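Local coordinates for protein type III restriction-modification enzyme EcoP15I Res subunit (Escherichia coli, PDB 4ZCF) that cuts DNA as the restriction subunit of a type III enzyme, working with the Mod subunit and carrying an ATP-binding helicase-type domain and an endonuclease domain, at residues C[41-46]-C[105-109]; C[77-83]-C[260-266]; C[166-170]-C[181-185]; C[220-226]-C[246-252]. All blocks are in the same frame, centred on the assembly; numbering follows the deposited sequence.

Contact 1 (C[41-46]-C[105-109]); sequences LANPEL and FGINK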
# COMPACT_ATOMS: atom_id res chain seq x y z
N LEU C 41 13.31 -17.83 -9.49
CA LEU C 41 12.40 -17.73 -8.34
C LEU C 41 12.52 -18.89 -7.36
O LEU C 41 12.25 -18.72 -6.17
CB LEU C 41 10.93 -17.59 -8.82
CG LEU C 41 10.60 -16.64 -9.98
CD1 LEU C 41 9.70 -17.29 -10.94
CD2 LEU C 41 9.92 -15.43 -9.50
N ALA C 42 12.83 -20.10 -7.85
CA ALA C 42 12.91 -21.27 -6.97
C ALA C 42 14.33 -21.57 -6.50
O ALA C 42 15.30 -21.08 -7.07
CB ALA C 42 12.29 -22.50 -7.64
N ASN C 43 14.43 -22.36 -5.43
CA ASN C 43 15.70 -22.78 -4.84
C ASN C 43 16.32 -23.91 -5.66
O ASN C 43 15.58 -24.74 -6.19
CB ASN C 43 15.44 -23.37 -3.46
CG ASN C 43 15.69 -22.50 -2.27
OD1 ASN C 43 16.21 -21.38 -2.33
ND2 ASN C 43 15.33 -23.05 -1.14
N PRO C 44 17.68 -24.06 -5.64
CA PRO C 44 18.29 -25.25 -6.26
C PRO C 44 17.90 -26.50 -5.44
O PRO C 44 17.73 -26.41 -4.22
CB PRO C 44 19.80 -24.99 -6.13
CG PRO C 44 19.92 -23.53 -5.78
CD PRO C 44 18.71 -23.22 -4.99
N GLU C 45 17.72 -27.65 -6.11
CA GLU C 45 17.39 -28.88 -5.41
C GLU C 45 18.70 -29.47 -4.86
O GLU C 45 19.57 -29.85 -5.63
CB GLU C 45 16.70 -29.87 -6.35
N LEU C 46 18.87 -29.45 -3.52
CA LEU C 46 20.07 -29.98 -2.85
C LEU C 46 19.91 -31.48 -2.61
O LEU C 46 19.32 -31.91 -1.60
CB LEU C 46 20.39 -29.20 -1.56
CG LEU C 46 21.77 -29.44 -0.95
CD1 LEU C 46 22.88 -28.93 -1.88
CD2 LEU C 46 21.88 -28.80 0.42
N PHE C 105 25.83 -23.67 -0.83
CA PHE C 105 24.94 -24.22 -1.86
C PHE C 105 24.07 -23.27 -2.66
O PHE C 105 23.43 -23.71 -3.63
CB PHE C 105 24.08 -25.33 -1.24
CG PHE C 105 24.86 -26.27 -0.35
CD1 PHE C 105 25.80 -27.14 -0.88
CD2 PHE C 105 24.67 -26.26 1.03
CE1 PHE C 105 26.53 -28.00 -0.05
CE2 PHE C 105 25.40 -27.12 1.86
CZ PHE C 105 26.32 -27.98 1.31
N GLY C 106 24.00 -22.01 -2.26
CA GLY C 106 23.18 -21.03 -2.95
C GLY C 106 21.69 -21.20 -2.72
O GLY C 106 20.88 -20.92 -3.61
N ILE C 107 21.32 -21.67 -1.52
CA ILE C 107 19.93 -21.77 -1.09
C ILE C 107 19.61 -20.31 -0.68
O ILE C 107 20.34 -19.73 0.13
CB ILE C 107 19.72 -22.81 0.06
CG1 ILE C 107 20.32 -24.20 -0.28
CG2 ILE C 107 18.25 -22.90 0.50
CD1 ILE C 107 19.60 -25.06 -1.38
N ASN C 108 18.60 -19.69 -1.32
CA ASN C 108 18.30 -18.28 -1.05
C ASN C 108 16.87 -18.00 -0.55
O ASN C 108 16.51 -16.83 -0.36
CB ASN C 108 18.66 -17.42 -2.28
CG ASN C 108 17.79 -17.64 -3.49
OD1 ASN C 108 17.60 -18.77 -3.96
ND2 ASN C 108 17.29 -16.54 -4.06
N LYS C 109 16.07 -19.05 -0.37
CA LYS C 109 14.69 -18.95 0.07
C LYS C 109 14.40 -19.93 1.21
O LYS C 109 14.55 -21.14 1.06
CB LYS C 109 13.71 -19.07 -1.11
CG LYS C 109 13.62 -17.76 -1.88
CD LYS C 109 12.53 -17.72 -2.90
CE LYS C 109 12.76 -16.52 -3.79
NZ LYS C 109 11.71 -16.42 -4.85
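The side-chain amide of Asn43 carries the polar half of this contact, laid against the backbone of Asn108 and Lys109. Its OD1 accepts the N-H of Asn108 at 3.1 Å, with the donor tilted from the carbonyl plane, and more weakly Lys109 N at 3.0 Å. The other end of the amide turns to the same backbone: ND2 donates to Lys109 O, also at 3.0 Å and on a lone pair, and shares itself with Lys220 O. The Lys109 chain, extended beyond CG, reaches along to put NZ 2.7 Å from Leu41 O, in the carbonyl plane. The same ammonium serves Phe170 O and Ala173 O at the end of helix 165-172.

Among the apolar contacts, Leu46, its CG anti to the backbone N (chi1 -166°), lays both methyls on one side of the Phe105 ring: CD2 sits over the face in a CH-pi contact, 4.1 Å from the Phe105 centroid but offset toward the rim, and CD1 comes 3.6 Å from Phe105 CD1. Ile107 fills the space between, with CD1 at Pro44 CD (4.1 Å) and CG2 against the Asn43 amide. Pro44 in turn rests on Gly106 O.

The loop entering strand 45-47 is thereby held on the turn between helix 90-105 and strand 109-113 of the parallel sheet. With an alanine in place of Asn43, the N-H of Asn108 and the carbonyl of Lys109 would probably lose this mate, and Lys220 O one of its two donors. A neutral amide and one positive charge thus satisfy buried backbone groups, while hydrocarbon groups gather beside them.

Contact 2 (C[77-83]-C[260-266]); sequences SNIIDVS and YKNLVYR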
# COMPACT_ATOMS: atom_id res chain seq x y z
N SER C 77 14.07 -39.62 6.65
CA SER C 77 13.49 -38.41 7.23
C SER C 77 14.40 -37.23 6.94
O SER C 77 15.61 -37.31 7.19
CB SER C 77 13.31 -38.59 8.75
OG SER C 77 12.97 -37.40 9.43
N ASN C 78 13.83 -36.13 6.40
CA ASN C 78 14.59 -34.91 6.06
C ASN C 78 14.61 -33.90 7.22
O ASN C 78 15.03 -32.76 7.04
CB ASN C 78 14.11 -34.28 4.73
CG ASN C 78 12.64 -33.89 4.65
OD1 ASN C 78 11.83 -34.10 5.57
ND2 ASN C 78 12.26 -33.33 3.53
N ILE C 79 14.20 -34.35 8.41
CA ILE C 79 14.17 -33.56 9.61
C ILE C 79 15.47 -33.67 10.39
O ILE C 79 15.84 -34.75 10.84
CB ILE C 79 12.91 -33.88 10.46
CG1 ILE C 79 11.62 -33.59 9.64
CG2 ILE C 79 12.92 -33.13 11.80
CD1 ILE C 79 10.38 -34.27 10.14
N ILE C 80 16.17 -32.53 10.53
CA ILE C 80 17.42 -32.41 11.29
C ILE C 80 17.09 -31.68 12.62
O ILE C 80 16.35 -30.69 12.61
CB ILE C 80 18.49 -31.68 10.43
CG1 ILE C 80 18.70 -32.41 9.08
CG2 ILE C 80 19.81 -31.50 11.18
CD1 ILE C 80 19.22 -31.57 7.95
N ASP C 81 17.61 -32.19 13.76
CA ASP C 81 17.35 -31.59 15.06
C ASP C 81 18.54 -30.99 15.76
O ASP C 81 19.62 -31.57 15.78
CB ASP C 81 16.63 -32.57 16.00
CG ASP C 81 15.28 -32.99 15.47
OD1 ASP C 81 14.60 -32.16 14.84
OD2 ASP C 81 14.89 -34.15 15.72
N VAL C 82 18.32 -29.80 16.35
CA VAL C 82 19.29 -29.03 17.12
C VAL C 82 18.62 -28.74 18.46
O VAL C 82 17.49 -28.25 18.50
CB VAL C 82 19.73 -27.73 16.39
CG1 VAL C 82 20.65 -26.88 17.26
CG2 VAL C 82 20.40 -28.03 15.06
N SER C 83 19.31 -29.08 19.56
CA SER C 83 18.82 -28.86 20.90
C SER C 83 19.73 -27.89 21.65
O SER C 83 20.92 -28.15 21.86
CB SER C 83 18.65 -30.18 21.66
OG SER C 83 18.10 -29.93 22.94
N TYR C 260 13.26 -37.29 18.82
CA TYR C 260 14.09 -36.75 17.76
C TYR C 260 13.84 -37.46 16.45
O TYR C 260 13.20 -38.51 16.41
CB TYR C 260 15.59 -36.89 18.13
CG TYR C 260 15.98 -36.26 19.45
CD1 TYR C 260 16.10 -34.88 19.57
CD2 TYR C 260 16.31 -37.05 20.55
CE1 TYR C 260 16.47 -34.29 20.78
CE2 TYR C 260 16.70 -36.47 21.76
CZ TYR C 260 16.77 -35.09 21.88
OH TYR C 260 17.14 -34.51 23.07
N LYS C 261 14.37 -36.88 15.38
CA LYS C 261 14.34 -37.44 14.04
C LYS C 261 15.79 -37.70 13.65
O LYS C 261 16.16 -38.86 13.45
CB LYS C 261 13.57 -36.55 13.05
CG LYS C 261 12.07 -36.48 13.34
CD LYS C 261 11.29 -37.58 12.63
CE LYS C 261 10.06 -38.00 13.40
NZ LYS C 261 9.08 -38.72 12.53
N ASN C 262 16.63 -36.67 13.64
CA ASN C 262 18.07 -36.77 13.38
C ASN C 262 18.78 -35.78 14.30
O ASN C 262 19.00 -34.63 13.91
CB ASN C 262 18.38 -36.52 11.89
CG ASN C 262 17.96 -37.65 10.99
OD1 ASN C 262 18.52 -38.75 11.02
ND2 ASN C 262 16.96 -37.43 10.15
N LEU C 263 19.08 -36.20 15.55
CA LEU C 263 19.75 -35.32 16.51
C LEU C 263 21.19 -35.11 16.11
O LEU C 263 21.99 -36.04 16.07
CB LEU C 263 19.59 -35.77 17.96
CG LEU C 263 20.25 -34.89 19.02
CD1 LEU C 263 19.67 -33.48 19.03
CD2 LEU C 263 20.15 -35.50 20.39
N VAL C 264 21.50 -33.85 15.78
CA VAL C 264 22.78 -33.42 15.26
C VAL C 264 23.61 -32.62 16.28
O VAL C 264 24.84 -32.68 16.25
CB VAL C 264 22.50 -32.73 13.90
CG1 VAL C 264 22.79 -31.23 13.89
CG2 VAL C 264 23.18 -33.45 12.76
N TYR C 265 22.93 -31.91 17.20
CA TYR C 265 23.59 -31.09 18.21
C TYR C 265 22.75 -31.01 19.48
O TYR C 265 21.55 -30.87 19.40
CB TYR C 265 23.91 -29.69 17.62
CG TYR C 265 24.63 -28.76 18.58
CD1 TYR C 265 25.97 -28.93 18.88
CD2 TYR C 265 23.95 -27.72 19.21
CE1 TYR C 265 26.61 -28.13 19.82
CE2 TYR C 265 24.59 -26.89 20.13
CZ TYR C 265 25.92 -27.09 20.42
OH TYR C 265 26.57 -26.27 21.31
N ARG C 266 23.39 -31.10 20.66
CA ARG C 266 22.75 -31.01 21.97
C ARG C 266 23.57 -30.22 23.01
O ARG C 266 24.64 -30.66 23.47
CB ARG C 266 22.36 -32.40 22.50
CG ARG C 266 21.44 -32.36 23.72
CD ARG C 266 20.37 -33.43 23.65
NE ARG C 266 20.92 -34.78 23.73
CZ ARG C 266 20.96 -35.51 24.84
NH1 ARG C 266 20.49 -35.02 25.98
NH2 ARG C 266 21.48 -36.73 24.81
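Asp81 turns its CG beside its own backbone N (chi1 -62°), which swings OD2 across to the N-H of Lys261, 2.8 Å from Lys261 N and met nearly along the C-O axis. Asn262 has the same kind of rotamer (chi1 -72°) and answers from the other strand: its ND2 donates to Ile79 O at 3.0 Å, the acceptor lying in the amide plane though the donor is tilted from the carbonyl plane. Each polar side chain is tied down at its second atom too, Asp81 OD1 in a salt bridge with Arg251 and Asn262 OD1 on the N-H of Asn74.

Between these two runs a parallel ladder, the strands only 11° apart. Asp81 N donates to Asn262 O at 2.8 Å and Val264 N returns to Asp81 O at 3.0 Å; then the register slips by one residue, a beta bulge, before Ser83 N donates to Tyr265 O at 2.9 Å. Around the bulge, Val264 packs its CB 4.0 Å from Ile80 CG2, and its CG1 also touches Val82. Val82 CG1 meets the Tyr265 ring at its edge, 3.9 Å from CD2. Toward the start of the strand, the bent Lys261 chain lays CB and CG over Ile79 CG2.

In the parallel sheet of the first RecA-like domain, strand 79-84 lies between 248-253 and 263-267, and it leads into the P-loop that precedes helix 90-105. Helix 12-22 covers Val82, Val264 and Tyr265, and helix 50-64 packs on Ile80 and Asn262.

Contact 3 (C[166-170]-C[181-185]); sequences AIHDF and IHVLV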
# COMPACT_ATOMS: atom_id res chain seq x y z
N ALA C 166 3.13 -10.77 1.76
CA ALA C 166 4.39 -11.41 2.18
C ALA C 166 4.68 -12.63 1.28
O ALA C 166 5.78 -12.70 0.71
CB ALA C 166 4.29 -11.84 3.63
N ILE C 167 3.68 -13.53 1.09
CA ILE C 167 3.76 -14.72 0.23
C ILE C 167 4.01 -14.36 -1.26
O ILE C 167 4.99 -14.84 -1.84
CB ILE C 167 2.59 -15.72 0.49
CG1 ILE C 167 2.72 -16.33 1.91
CG2 ILE C 167 2.56 -16.86 -0.58
CD1 ILE C 167 1.48 -16.44 2.65
N HIS C 168 3.17 -13.47 -1.85
CA HIS C 168 3.35 -12.98 -3.22
C HIS C 168 4.81 -12.53 -3.41
O HIS C 168 5.50 -13.10 -4.24
CB HIS C 168 2.37 -11.82 -3.53
CG HIS C 168 2.74 -11.06 -4.77
ND1 HIS C 168 3.38 -9.83 -4.70
CD2 HIS C 168 2.66 -11.43 -6.07
CE1 HIS C 168 3.63 -9.48 -5.95
NE2 HIS C 168 3.22 -10.41 -6.81
N ASP C 169 5.28 -11.57 -2.59
CA ASP C 169 6.64 -11.01 -2.61
C ASP C 169 7.76 -12.02 -2.41
O ASP C 169 8.81 -11.87 -3.03
CB ASP C 169 6.78 -9.90 -1.56
CG ASP C 169 5.85 -8.71 -1.70
OD1 ASP C 169 5.22 -8.57 -2.78
OD2 ASP C 169 5.78 -7.91 -0.75
N PHE C 170 7.58 -13.00 -1.50
CA PHE C 170 8.60 -14.00 -1.21
C PHE C 170 8.73 -14.94 -2.41
O PHE C 170 9.85 -15.19 -2.87
CB PHE C 170 8.28 -14.77 0.11
CG PHE C 170 9.17 -15.96 0.43
CD1 PHE C 170 10.41 -15.78 1.03
CD2 PHE C 170 8.75 -17.26 0.16
CE1 PHE C 170 11.22 -16.88 1.35
CE2 PHE C 170 9.55 -18.36 0.49
CZ PHE C 170 10.78 -18.16 1.06
N ILE C 181 19.37 -13.00 0.38
CA ILE C 181 18.77 -14.20 0.94
C ILE C 181 17.33 -13.74 1.28
O ILE C 181 17.16 -12.65 1.84
CB ILE C 181 19.54 -14.72 2.19
CG1 ILE C 181 20.89 -15.31 1.79
CG2 ILE C 181 18.72 -15.75 2.96
CD1 ILE C 181 21.95 -15.17 2.82
N HIS C 182 16.32 -14.52 0.88
CA HIS C 182 14.91 -14.19 1.09
C HIS C 182 14.31 -15.06 2.21
O HIS C 182 14.36 -16.28 2.13
CB HIS C 182 14.11 -14.32 -0.23
CG HIS C 182 14.70 -13.54 -1.36
ND1 HIS C 182 14.55 -12.16 -1.46
CD2 HIS C 182 15.44 -13.96 -2.42
CE1 HIS C 182 15.20 -11.80 -2.55
NE2 HIS C 182 15.75 -12.85 -3.17
N VAL C 183 13.75 -14.42 3.24
CA VAL C 183 13.19 -15.18 4.37
C VAL C 183 11.72 -14.87 4.77
O VAL C 183 11.38 -13.72 5.06
CB VAL C 183 14.19 -15.29 5.56
CG1 VAL C 183 14.46 -13.95 6.22
CG2 VAL C 183 13.71 -16.31 6.58
N LEU C 184 10.88 -15.91 4.78
CA LEU C 184 9.48 -15.83 5.17
C LEU C 184 9.28 -16.18 6.64
O LEU C 184 9.43 -17.33 7.03
CB LEU C 184 8.59 -16.71 4.28
CG LEU C 184 7.08 -16.47 4.44
CD1 LEU C 184 6.64 -15.23 3.69
CD2 LEU C 184 6.28 -17.65 3.95
N VAL C 185 8.91 -15.19 7.44
CA VAL C 185 8.59 -15.40 8.85
C VAL C 185 7.05 -15.53 8.97
O VAL C 185 6.32 -14.63 8.54
CB VAL C 185 9.18 -14.31 9.78
CG1 VAL C 185 9.08 -14.72 11.25
CG2 VAL C 185 10.63 -14.00 9.41
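Ala166 O accepts the helical N-H of Phe170 at 2.9 Å, and the same oxygen faces Leu184 CD1 across the contact. The rest of the contact is carried by the Phe170 ring and the apolar side chains around it. With CG anti to its backbone N (chi1 173°), Phe170 drives its ring down onto the strand. Leu184 CB lies over the centre of one face, 3.8 Å from the Phe170 centroid and only 9° off the ring normal, a clear CH-pi contact. The rim meets backbone instead: CE1 approaches His182 O in the neighbourhood of the ring plane. Leu184 reaches on beneath the helix, its CD1 4.1 Å from Ala166 CB and its CD2 4.3 Å from Ile167 CG1. A serine in place of Phe170 would probably open a gap over Leu184 CB and leave the strand backbone at His182 without its cover.

The helix runs nearly antiparallel to the strand, their axes 9.2 Å apart. Strand 180-186 is flanked in the parallel sheet of the RecA-like domain by 109-113 and 143-148, whose Ile111 and Tyr147 touch Leu184; Tyr147 also bonds His182 ND1. Helix 212-217 closes in beside it, with Leu216 against Ile167, Phe170 and Leu184.

Contact 4 (C[220-226]-C[246-252]); sequences KPFIIID and AQYIIRY. With AMP (adenosine monophosphate), chain H.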
# COMPACT_ATOMS: atom_id res chain seq x y z
N LYS C 220 10.66 -24.71 -3.46
CA LYS C 220 11.51 -25.77 -2.93
C LYS C 220 12.19 -25.23 -1.67
O LYS C 220 13.37 -24.90 -1.70
CB LYS C 220 12.51 -26.30 -3.98
CG LYS C 220 11.87 -26.98 -5.19
CD LYS C 220 12.89 -27.10 -6.33
CE LYS C 220 12.25 -27.15 -7.70
NZ LYS C 220 13.06 -26.44 -8.72
N PRO C 221 11.43 -25.01 -0.57
CA PRO C 221 12.04 -24.33 0.59
C PRO C 221 12.78 -25.16 1.63
O PRO C 221 12.58 -26.37 1.74
CB PRO C 221 10.84 -23.61 1.21
CG PRO C 221 9.67 -24.46 0.88
CD PRO C 221 9.99 -25.27 -0.35
N PHE C 222 13.61 -24.47 2.43
CA PHE C 222 14.32 -24.99 3.59
C PHE C 222 13.58 -24.38 4.79
O PHE C 222 13.51 -23.16 4.92
CB PHE C 222 15.81 -24.58 3.57
CG PHE C 222 16.75 -25.64 3.03
CD1 PHE C 222 16.65 -26.08 1.71
CD2 PHE C 222 17.72 -26.21 3.83
CE1 PHE C 222 17.51 -27.06 1.22
CE2 PHE C 222 18.59 -27.19 3.34
CZ PHE C 222 18.47 -27.61 2.03
N ILE C 223 12.96 -25.24 5.63
CA ILE C 223 12.14 -24.78 6.76
C ILE C 223 12.79 -24.95 8.11
O ILE C 223 13.22 -26.05 8.43
CB ILE C 223 10.71 -25.39 6.75
CG1 ILE C 223 10.00 -25.17 5.40
CG2 ILE C 223 9.88 -24.87 7.93
CD1 ILE C 223 8.62 -25.74 5.32
N ILE C 224 12.77 -23.87 8.92
CA ILE C 224 13.25 -23.78 10.29
C ILE C 224 12.04 -23.82 11.23
O ILE C 224 11.09 -23.06 11.04
CB ILE C 224 14.06 -22.46 10.51
CG1 ILE C 224 15.21 -22.25 9.47
CG2 ILE C 224 14.52 -22.26 11.98
CD1 ILE C 224 16.41 -23.19 9.53
N ILE C 225 12.09 -24.67 12.28
CA ILE C 225 11.05 -24.73 13.29
C ILE C 225 11.60 -24.31 14.65
O ILE C 225 12.52 -24.94 15.18
CB ILE C 225 10.23 -26.06 13.29
CG1 ILE C 225 9.14 -25.98 12.22
CG2 ILE C 225 9.56 -26.32 14.66
CD1 ILE C 225 9.34 -26.77 11.13
N ASP C 226 11.04 -23.19 15.18
CA ASP C 226 11.35 -22.57 16.47
C ASP C 226 10.40 -23.16 17.50
O ASP C 226 9.18 -23.09 17.31
CB ASP C 226 11.16 -21.05 16.36
CG ASP C 226 11.97 -20.23 17.34
OD1 ASP C 226 11.77 -20.39 18.56
OD2 ASP C 226 12.76 -19.37 16.89
N ALA C 246 8.93 -29.58 1.71
CA ALA C 246 10.19 -28.90 1.99
C ALA C 246 11.40 -29.81 1.73
O ALA C 246 11.31 -31.03 1.91
CB ALA C 246 10.19 -28.42 3.43
N GLN C 247 12.52 -29.21 1.29
CA GLN C 247 13.74 -29.97 0.99
C GLN C 247 14.25 -30.65 2.25
O GLN C 247 14.52 -31.85 2.20
CB GLN C 247 14.83 -29.10 0.34
CG GLN C 247 14.63 -28.88 -1.15
CD GLN C 247 15.69 -27.97 -1.72
OE1 GLN C 247 16.84 -28.36 -1.95
NE2 GLN C 247 15.33 -26.73 -1.98
N TYR C 248 14.35 -29.89 3.36
CA TYR C 248 14.83 -30.30 4.69
C TYR C 248 14.23 -29.39 5.75
O TYR C 248 14.07 -28.19 5.51
CB TYR C 248 16.37 -30.21 4.79
CG TYR C 248 17.10 -31.24 3.97
CD1 TYR C 248 17.45 -31.00 2.65
CD2 TYR C 248 17.46 -32.47 4.52
CE1 TYR C 248 18.09 -31.97 1.87
CE2 TYR C 248 18.09 -33.45 3.76
CZ TYR C 248 18.41 -33.19 2.43
OH TYR C 248 19.02 -34.14 1.67
N ILE C 249 13.96 -29.95 6.94
CA ILE C 249 13.40 -29.23 8.08
C ILE C 249 14.38 -29.23 9.27
O ILE C 249 14.70 -30.30 9.78
CB ILE C 249 11.97 -29.76 8.46
CG1 ILE C 249 10.96 -29.58 7.29
CG2 ILE C 249 11.45 -29.11 9.73
CD1 ILE C 249 9.98 -30.70 7.17
N ILE C 250 14.82 -28.04 9.71
CA ILE C 250 15.74 -27.93 10.85
C ILE C 250 14.99 -27.38 12.08
O ILE C 250 14.59 -26.22 12.06
CB ILE C 250 17.08 -27.19 10.55
CG1 ILE C 250 17.62 -27.45 9.12
CG2 ILE C 250 18.13 -27.62 11.58
CD1 ILE C 250 17.15 -26.53 8.01
N ARG C 251 14.77 -28.24 13.12
CA ARG C 251 14.01 -27.89 14.34
C ARG C 251 14.93 -27.42 15.46
O ARG C 251 15.95 -28.06 15.73
CB ARG C 251 13.13 -29.05 14.83
CG ARG C 251 12.25 -29.72 13.76
CD ARG C 251 11.30 -30.76 14.36
NE ARG C 251 12.01 -31.88 15.00
CZ ARG C 251 11.43 -32.85 15.70
NH1 ARG C 251 10.11 -32.87 15.86
NH2 ARG C 251 12.16 -33.80 16.25
N TYR C 252 14.57 -26.31 16.12
CA TYR C 252 15.40 -25.70 17.16
C TYR C 252 14.64 -25.46 18.41
O TYR C 252 13.60 -24.79 18.39
CB TYR C 252 15.97 -24.35 16.67
CG TYR C 252 16.95 -24.48 15.54
CD1 TYR C 252 16.52 -24.58 14.22
CD2 TYR C 252 18.33 -24.43 15.77
CE1 TYR C 252 17.42 -24.65 13.16
CE2 TYR C 252 19.24 -24.52 14.72
CZ TYR C 252 18.78 -24.65 13.42
OH TYR C 252 19.66 -24.76 12.38
P AMP H . 13.20 -17.02 20.06
O1P AMP H . 12.00 -17.71 20.62
O2P AMP H . 14.26 -18.05 20.18
O3P AMP H . 12.93 -16.95 18.60
O5' AMP H . 13.50 -15.60 20.72
C5' AMP H . 14.76 -15.35 21.32
C4' AMP H . 15.19 -13.93 21.14
O4' AMP H . 16.49 -13.70 21.74
C3' AMP H . 15.36 -13.62 19.69
O3' AMP H . 14.14 -13.08 19.18
C2' AMP H . 16.49 -12.68 19.61
O2' AMP H . 16.03 -11.32 19.64
C1' AMP H . 17.31 -12.92 20.83
N9 AMP H . 18.56 -13.53 20.59
C8 AMP H . 18.68 -14.76 20.15
N7 AMP H . 20.00 -15.08 20.05
C5 AMP H . 20.74 -13.90 20.53
C6 AMP H . 22.09 -13.50 20.72
N6 AMP H . 23.16 -14.38 20.41
N1 AMP H . 22.34 -12.26 21.21
C2 AMP H . 21.37 -11.41 21.50
N3 AMP H . 20.08 -11.71 21.35
C4 AMP H . 19.70 -12.92 20.88
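Ile223 and Ile225 of strand 222-226 hydrogen-bond to Tyr248, Ile250 and Tyr252 of the adjacent parallel strand 248-253, the two joined through helix 236-242 in a beta-alpha-beta crossover of the RecA-like helicase core. Two of these bonds, Ile250 N to Ile223 O and Ile225 N to Ile250 O, are 2.9 Å long.

Gln247 closes the entry end of the pair. Its CB packs 3.5 Å from Phe222 CE1. CG continues past the same ring atom, the chain staying extended (chi2 177°), and CD comes 3.6 Å from Phe222 CE1. There the amide stands almost upright against the ring, the planes 84° apart, with OE1 in the ring plane at the edge; that oxygen also accepts a hydrogen bond from Leu46 N. At the tip NE2 donates to Lys220 O at 2.7 Å, which lies in the amide plane, although NE2 sits above the carbonyl plane of Lys220.

Ile224 CD1 meets Ile250 CD1 at 3.7 Å, and Ile224 CG2 meets Tyr252 CD1. On the other face Ile225 packs on Ile249, and Ile223 CD1 on Ala246 CB. Strand 222-226 ends in the Walker B (DExH) aspartate of the AMP site: Asp226, with CG anti to the backbone N (chi1 -155°), directs its carboxylate to the phosphate. Asp226 OD2, hydrogen-bonded to Tyr94 OH, lies 3.0 Å from O3P of AMP.

How the contacts relate
Contacts 2, 3 and 4 all reach one parallel sheet, while contact 1 ties the loop before strand 45-47 to the turn that enters strand 109-113 of that sheet. The contacts touch in the order 3, 1, 4, 2: Asn108 O is 2.6 Å from His182 N, a probable hydrogen bond, Asn43 ND2 lies 2.8 Å from Lys220 O, and Asp81 OD1 and Arg251 NE form a salt bridge at 2.6 Å. Contacts 2 and 3 stay about 15 Å apart at their nearest atoms. Contact 4 holds the AMP-binding residue Asp226; the side chain of Val82 in contact 2 is about 11 Å from AMP and that of Val183 in contact 3 about 12 Å.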